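PDB 5DHE: chitinase from Thermococcus kodakarensis KOD1, which probably hydrolyses chitin as the full-length enzyme, with this fragment being one of its chitin-binding domains. Local coordinates for residues T19-T24 against S82-A87. Sequence-based numbering, arbitrary orientation.
Sequences TEYDVT and SEPVEA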
loop_
_atom_site.group_PDB
_atom_site.type_symbol
_atom_site.label_atom_id
_atom_site.label_comp_id
_atom_site.label_asym_id
_atom_site.label_seq_id
_atom_site.Cartn_x
_atom_site.Cartn_y
_atom_site.Cartn_z
ATOM N N THR A 19 -6.723 -12.105 3.730
ATOM C CA THR A 19 -7.222 -10.758 3.976
ATOM C C THR A 19 -7.064 -9.816 2.798
ATOM O O THR A 19 -5.986 -9.719 2.203
ATOM C CB THR A 19 -6.509 -10.161 5.223
ATOM O OG1 THR A 19 -6.646 -11.068 6.327
ATOM C CG2 THR A 19 -7.105 -8.796 5.610
ATOM N N GLU A 20 -8.159 -9.136 2.465
ATOM C CA GLU A 20 -8.185 -8.173 1.371
ATOM C C GLU A 20 -7.917 -6.790 1.921
ATOM O O GLU A 20 -8.438 -6.425 2.980
ATOM C CB GLU A 20 -9.553 -8.168 0.698
ATOM C CG GLU A 20 -9.757 -7.001 -0.233
ATOM C CD GLU A 20 -11.219 -6.819 -0.603
ATOM O OE1 GLU A 20 -11.873 -7.839 -0.904
ATOM O OE2 GLU A 20 -11.704 -5.665 -0.599
ATOM N N TYR A 21 -7.104 -6.028 1.192
ATOM C CA TYR A 21 -6.765 -4.664 1.572
ATOM C C TYR A 21 -7.137 -3.774 0.399
ATOM O O TYR A 21 -6.620 -3.932 -0.709
ATOM C CB TYR A 21 -5.268 -4.536 1.888
ATOM C CG TYR A 21 -4.850 -5.298 3.126
ATOM C CD1 TYR A 21 -4.609 -6.669 3.072
ATOM C CD2 TYR A 21 -4.770 -4.657 4.359
ATOM C CE1 TYR A 21 -4.301 -7.386 4.223
ATOM C CE2 TYR A 21 -4.472 -5.360 5.524
ATOM C CZ TYR A 21 -4.241 -6.726 5.445
ATOM O OH TYR A 21 -3.987 -7.429 6.586
ATOM N N ASP A 22 -8.072 -2.860 0.640
ATOM C CA ASP A 22 -8.536 -1.928 -0.377
ATOM C C ASP A 22 -7.894 -0.623 0.038
ATOM O O ASP A 22 -8.263 -0.034 1.064
ATOM C CB ASP A 22 -10.059 -1.830 -0.329
ATOM C CG ASP A 22 -10.620 -0.981 -1.446
ATOM O OD1 ASP A 22 -10.167 0.169 -1.618
ATOM O OD2 ASP A 22 -11.528 -1.465 -2.149
ATOM N N VAL A 23 -6.936 -0.175 -0.761
ATOM C CA VAL A 23 -6.165 1.006 -0.426
ATOM C C VAL A 23 -6.414 2.210 -1.311
ATOM O O VAL A 23 -6.174 2.165 -2.510
ATOM C CB VAL A 23 -4.647 0.678 -0.493
ATOM C CG1 VAL A 23 -3.815 1.889 -0.074
ATOM C CG2 VAL A 23 -4.327 -0.522 0.386
ATOM N N THR A 24 -6.881 3.288 -0.705
ATOM C CA THR A 24 -7.101 4.520 -1.436
ATOM C C THR A 24 -6.042 5.504 -0.957
ATOM O O THR A 24 -5.754 5.605 0.242
ATOM C CB THR A 24 -8.520 5.084 -1.178
ATOM O OG1 THR A 24 -9.482 4.229 -1.813
ATOM C CG2 THR A 24 -8.647 6.507 -1.736
ATOM N N SER A 82 -4.803 -14.267 8.342
ATOM C CA SER A 82 -5.671 -13.317 9.040
ATOM C C SER A 82 -4.919 -12.054 9.442
ATOM O O SER A 82 -3.999 -12.126 10.244
ATOM C CB SER A 82 -6.232 -13.989 10.301
ATOM O OG SER A 82 -7.045 -13.097 11.050
ATOM N N GLU A 83 -5.310 -10.914 8.874
ATOM C CA GLU A 83 -4.674 -9.632 9.177
ATOM C C GLU A 83 -3.145 -9.711 9.208
ATOM O O GLU A 83 -2.501 -9.337 10.199
ATOM C CB GLU A 83 -5.214 -9.101 10.510
ATOM C CG GLU A 83 -6.699 -8.777 10.435
ATOM C CD GLU A 83 -7.231 -8.171 11.715
ATOM O OE1 GLU A 83 -6.624 -7.198 12.198
ATOM O OE2 GLU A 83 -8.256 -8.661 12.231
ATOM N N PRO A 84 -2.532 -10.154 8.101
ATOM C CA PRO A 84 -1.072 -10.278 8.031
ATOM C C PRO A 84 -0.315 -8.969 7.876
ATOM O O PRO A 84 0.877 -8.899 8.160
ATOM C CB PRO A 84 -0.864 -11.210 6.838
ATOM C CG PRO A 84 -1.973 -10.811 5.933
ATOM C CD PRO A 84 -3.159 -10.688 6.875
ATOM N N VAL A 85 -0.995 -7.921 7.429
ATOM C CA VAL A 85 -0.302 -6.650 7.277
ATOM C C VAL A 85 -0.156 -5.969 8.634
ATOM O O VAL A 85 -1.134 -5.712 9.336
ATOM C CB VAL A 85 -1.041 -5.720 6.296
ATOM C CG1 VAL A 85 -0.350 -4.341 6.249
ATOM C CG2 VAL A 85 -1.028 -6.341 4.902
ATOM N N GLU A 86 1.084 -5.670 8.992
ATOM C CA GLU A 86 1.375 -5.019 10.264
ATOM C C GLU A 86 1.512 -3.513 10.076
ATOM O O GLU A 86 1.290 -2.744 11.019
ATOM C CB GLU A 86 2.667 -5.592 10.848
ATOM C CG GLU A 86 2.560 -7.071 11.209
ATOM C CD GLU A 86 3.864 -7.640 11.726
ATOM O OE1 GLU A 86 4.916 -7.374 11.113
ATOM O OE2 GLU A 86 3.838 -8.361 12.744
ATOM N N ALA A 87 1.869 -3.088 8.868
ATOM C CA ALA A 87 2.027 -1.665 8.605
ATOM C C ALA A 87 2.179 -1.369 7.132
ATOM O O ALA A 87 2.617 -2.226 6.370
ATOM C CB ALA A 87 3.253 -1.128 9.348
HETATM O O HOH W 1 -3.905 -6.184 8.735
#
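Two hydroxyls of one strand, those of T19 and Y21, take up backbone N-H groups of the 82-87 segment, a compact example of side chains pinning a loop and the start of the strand that follows it. CG of Y21 lies anti to its own carbonyl carbon, beside the backbone N (chi1 -67°), which carries the ring towards V85, and Y21 OH accepts a hydrogen bond from V85 N at 3.1 Å, with an N-H...O angle of 160°. Y21 OH also meets a water in the ring plane, rather close at 2.5 Å, and that water donates to V85 O, so the hydroxyl engages both the amide and, indirectly, the carbonyl of one residue. Methyl CG2 of V85 rides over one face of the Y21 ring as a CH-pi contact, 3.6 Å from the centroid, while P84 CD sits at the ring edge. A phenylalanine at Y21 would probably keep this apolar packing but leave V85 N and the bridging water without their hydroxyl partner. Two residues earlier, T19 OG1 accepts from E83 N at 2.9 Å and also bonds with G81 O, tying down the turn that leaves strand 72-80. The contact thus joins the two sheets of the cellulose-binding-type fold: Y21 stacks on F77 of strand 72-80, and V85 packs against V37 and L39 of strand 34-39.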